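Long-range contact in fructose transport system repressor FruR (Pseudomonas putida, PDB 3O74), which probably regulates transcription by binding DNA, as a LacI-family repressor and activator whose preferred effector is fructose 1-phosphate: residues V100-S114 with N228-A241. Numbering follows the deposited sequence.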
# COMPACT_ATOMS: atom_id res chain seq x y z
N VAL B 100 3.84 -15.39 13.69
CA VAL B 100 5.01 -14.54 13.55
C VAL B 100 4.58 -13.09 13.69
O VAL B 100 3.77 -12.60 12.90
CB VAL B 100 5.72 -14.75 12.19
CG1 VAL B 100 7.01 -13.94 12.13
CG2 VAL B 100 6.01 -16.22 11.96
N ILE B 101 5.14 -12.40 14.68
CA ILE B 101 4.69 -11.06 15.01
C ILE B 101 5.85 -10.14 15.35
O ILE B 101 7.00 -10.57 15.42
CB ILE B 101 3.71 -11.08 16.21
CG1 ILE B 101 4.43 -11.45 17.51
CG2 ILE B 101 2.57 -12.05 15.95
CD1 ILE B 101 3.52 -11.42 18.73
N SER B 102 5.55 -8.85 15.55
CA SER B 102 6.55 -7.91 16.03
C SER B 102 6.49 -7.82 17.55
O SER B 102 5.45 -8.06 18.15
CB SER B 102 6.35 -6.54 15.39
OG SER B 102 6.64 -6.59 14.00
N ASP B 103 7.62 -7.49 18.17
CA ASP B 103 7.68 -7.35 19.62
C ASP B 103 7.07 -6.02 20.04
O ASP B 103 7.78 -5.09 20.43
CB ASP B 103 9.13 -7.44 20.10
CG ASP B 103 9.25 -7.44 21.61
OD1 ASP B 103 8.21 -7.38 22.31
OD2 ASP B 103 10.40 -7.50 22.11
N ASP B 104 5.74 -5.95 19.98
CA ASP B 104 5.01 -4.69 20.10
C ASP B 104 5.04 -4.04 21.48
O ASP B 104 5.15 -2.83 21.60
CB ASP B 104 3.56 -4.86 19.64
CG ASP B 104 3.44 -5.01 18.14
OD1 ASP B 104 4.41 -4.67 17.43
OD2 ASP B 104 2.38 -5.47 17.68
N ARG B 105 4.94 -4.86 22.52
CA ARG B 105 4.88 -4.31 23.87
C ARG B 105 6.15 -3.52 24.20
O ARG B 105 6.08 -2.39 24.67
CB ARG B 105 4.67 -5.43 24.89
CG ARG B 105 4.49 -4.92 26.31
CD ARG B 105 4.16 -6.06 27.27
NE ARG B 105 2.87 -5.86 27.92
CZ ARG B 105 2.70 -5.21 29.06
NH1 ARG B 105 3.75 -4.69 29.70
NH2 ARG B 105 1.48 -5.08 29.56
N ASP B 106 7.30 -4.12 23.93
CA ASP B 106 8.58 -3.46 24.19
C ASP B 106 8.79 -2.26 23.27
O ASP B 106 9.39 -1.26 23.66
CB ASP B 106 9.74 -4.45 24.03
CG ASP B 106 11.07 -3.83 24.42
OD1 ASP B 106 11.26 -3.53 25.61
OD2 ASP B 106 11.93 -3.66 23.53
N ALA B 107 8.29 -2.36 22.04
CA ALA B 107 8.40 -1.27 21.08
C ALA B 107 7.61 -0.07 21.59
O ALA B 107 8.06 1.07 21.49
CB ALA B 107 7.89 -1.71 19.73
N SER B 108 6.44 -0.36 22.15
CA SER B 108 5.56 0.67 22.68
C SER B 108 6.15 1.32 23.93
O SER B 108 6.01 2.53 24.14
CB SER B 108 4.19 0.07 22.99
OG SER B 108 3.27 1.08 23.33
N ARG B 109 6.81 0.52 24.75
CA ARG B 109 7.40 1.05 25.96
C ARG B 109 8.51 2.05 25.62
O ARG B 109 8.56 3.15 26.17
CB ARG B 109 7.96 -0.07 26.84
CG ARG B 109 7.94 0.27 28.33
CD ARG B 109 9.09 -0.40 29.08
NE ARG B 109 10.36 0.27 28.81
CZ ARG B 109 11.29 -0.20 27.99
NH1 ARG B 109 11.10 -1.36 27.37
NH2 ARG B 109 12.41 0.47 27.80
N GLN B 110 9.39 1.66 24.70
CA GLN B 110 10.47 2.53 24.26
C GLN B 110 9.93 3.78 23.58
O GLN B 110 10.45 4.88 23.77
CB GLN B 110 11.39 1.80 23.29
CG GLN B 110 12.23 0.70 23.89
CD GLN B 110 13.34 0.26 22.96
OE1 GLN B 110 14.08 1.09 22.44
NE2 GLN B 110 13.45 -1.04 22.74
N LEU B 111 8.89 3.61 22.77
CA LEU B 111 8.30 4.72 22.04
C LEU B 111 7.79 5.79 23.00
O LEU B 111 8.10 6.97 22.86
CB LEU B 111 7.17 4.22 21.13
CG LEU B 111 6.61 5.17 20.07
CD1 LEU B 111 7.73 5.74 19.20
CD2 LEU B 111 5.58 4.46 19.22
N ALA B 112 7.01 5.36 24.00
CA ALA B 112 6.46 6.29 24.98
C ALA B 112 7.57 6.93 25.82
O ALA B 112 7.54 8.13 26.09
CB ALA B 112 5.45 5.58 25.87
N ALA B 113 8.53 6.12 26.23
CA ALA B 113 9.65 6.61 27.03
C ALA B 113 10.44 7.68 26.29
O ALA B 113 10.97 8.61 26.90
CB ALA B 113 10.56 5.46 27.43
N SER B 114 10.52 7.56 24.97
CA SER B 114 11.26 8.53 24.16
C SER B 114 10.59 9.90 24.18
O SER B 114 11.26 10.92 24.00
CB SER B 114 11.47 8.03 22.73
OG SER B 114 10.30 8.19 21.94
N ASN B 228 8.82 10.22 16.01
CA ASN B 228 9.51 8.96 16.28
C ASN B 228 8.65 7.78 15.83
O ASN B 228 7.45 7.75 16.07
CB ASN B 228 9.85 8.83 17.76
CG ASN B 228 11.02 9.70 18.16
OD1 ASN B 228 11.64 10.37 17.33
ND2 ASN B 228 11.35 9.69 19.44
N ALA B 229 9.28 6.81 15.17
CA ALA B 229 8.53 5.70 14.59
C ALA B 229 9.17 4.34 14.87
O ALA B 229 10.39 4.19 14.83
CB ALA B 229 8.37 5.90 13.09
N MSE B 230 8.33 3.35 15.16
CA MSE B 230 8.77 1.97 15.37
C MSE B 230 8.31 1.12 14.19
O MSE B 230 7.16 0.72 14.13
CB MSE B 230 8.17 1.42 16.66
CG MSE B 230 8.86 1.89 17.93
SE MSE B 230 10.55 0.97 18.20
CE MSE B 230 10.95 1.63 19.99
N ALA B 231 9.23 0.83 13.26
CA ALA B 231 8.89 0.11 12.04
C ALA B 231 9.11 -1.41 12.14
O ALA B 231 10.04 -1.86 12.81
CB ALA B 231 9.65 0.68 10.86
N GLN B 232 8.26 -2.18 11.48
CA GLN B 232 8.42 -3.63 11.41
C GLN B 232 9.61 -3.99 10.53
O GLN B 232 9.90 -3.30 9.56
CB GLN B 232 7.18 -4.28 10.81
CG GLN B 232 5.88 -4.08 11.58
CD GLN B 232 4.73 -4.86 10.97
OE1 GLN B 232 4.90 -5.98 10.49
NE2 GLN B 232 3.54 -4.26 10.98
N GLN B 233 10.28 -5.08 10.87
CA GLN B 233 11.25 -5.68 9.95
C GLN B 233 10.47 -6.63 9.04
O GLN B 233 10.44 -7.84 9.27
CB GLN B 233 12.35 -6.42 10.72
CG GLN B 233 13.13 -5.54 11.68
CD GLN B 233 14.36 -6.22 12.28
OE1 GLN B 233 15.39 -6.36 11.62
NE2 GLN B 233 14.25 -6.64 13.53
N HIS B 234 9.84 -6.07 8.01
CA HIS B 234 8.92 -6.82 7.15
C HIS B 234 9.58 -8.02 6.48
O HIS B 234 8.96 -9.07 6.34
CB HIS B 234 8.33 -5.90 6.08
CG HIS B 234 7.81 -4.60 6.60
ND1 HIS B 234 6.52 -4.43 7.06
CD2 HIS B 234 8.41 -3.39 6.72
CE1 HIS B 234 6.35 -3.18 7.44
NE2 HIS B 234 7.48 -2.53 7.25
N GLY B 235 10.82 -7.84 6.06
CA GLY B 235 11.55 -8.91 5.40
C GLY B 235 11.72 -10.12 6.29
O GLY B 235 11.53 -11.25 5.86
N GLN B 236 12.08 -9.88 7.55
CA GLN B 236 12.30 -10.96 8.50
C GLN B 236 10.99 -11.63 8.92
O GLN B 236 10.92 -12.85 9.08
CB GLN B 236 13.07 -10.46 9.73
CG GLN B 236 13.48 -11.55 10.70
CD GLN B 236 14.37 -11.05 11.82
OE1 GLN B 236 14.47 -11.67 12.88
NE2 GLN B 236 15.02 -9.91 11.60
N ILE B 237 9.94 -10.83 9.08
CA ILE B 237 8.61 -11.37 9.38
C ILE B 237 8.21 -12.38 8.31
O ILE B 237 7.83 -13.51 8.61
CB ILE B 237 7.54 -10.24 9.41
CG1 ILE B 237 7.83 -9.24 10.53
CG2 ILE B 237 6.14 -10.83 9.55
CD1 ILE B 237 7.75 -9.83 11.90
N ALA B 238 8.29 -11.96 7.05
CA ALA B 238 7.88 -12.81 5.93
C ALA B 238 8.74 -14.06 5.80
O ALA B 238 8.23 -15.15 5.57
CB ALA B 238 7.91 -12.01 4.63
N ALA B 239 10.05 -13.89 5.96
CA ALA B 239 10.98 -15.00 5.83
C ALA B 239 10.73 -16.06 6.90
O ALA B 239 10.79 -17.25 6.63
CB ALA B 239 12.42 -14.50 5.90
N THR B 240 10.45 -15.61 8.12
CA THR B 240 10.16 -16.52 9.22
C THR B 240 8.85 -17.25 8.97
O THR B 240 8.78 -18.47 9.11
CB THR B 240 10.06 -15.75 10.56
OG1 THR B 240 11.31 -15.10 10.83
CG2 THR B 240 9.74 -16.70 11.70
N ALA B 241 7.81 -16.50 8.61
CA ALA B 241 6.49 -17.08 8.36
C ALA B 241 6.54 -18.11 7.24
O ALA B 241 5.95 -19.19 7.35
CB ALA B 241 5.48 -15.98 8.03
O HOH W 1 9.35 -6.34 13.33
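V100 presses both methyls onto helix 234-241: CG2 lies 3.7 Å from A241 CA and also meets the T240 methyl, while CG1 faces the I237 carbonyl oxygen. With CG1 anti to the backbone N (chi1 -175°), the two branches spread along the helix. I237 CD1 reaches the I101 carbonyl oxygen at 3.7 Å. At the other end M230, a selenomethionine, bends at chi2 and lays its methyl on helix 104-114, where CE is 3.3 Å from both A107 O and Q110 CB. L111 CD1 packs beside the N228 backbone oxygen at 3.7 Å. One direct hydrogen bond spans the segments, N228 ND2 to S114 OG (3.1 Å), fairly straight and with the hydroxyl oxygen in the amide plane. The two segments run between the lobes in opposite senses, strand 100-102 lying at 162° to helix 234-241 and helix 104-114 at 170° to strand 228-231; they are two of the hinge connections of the periplasmic-binding-protein fold of LacI-type regulators. Between them a water joins S102 OG (2.8 Å) to Q233 N, and Q232 CG rests near the same hydroxyl. Farther out, S114 OG donates its own hydrogen to L111 O, so toward N228 it serves as the acceptor; N228 OD1 takes the backbone N-H groups of R268 and I269. D104, at the start of its helix, forms salt bridges with R263 and R138, and R263 also hydrogen-bonds to M230 O.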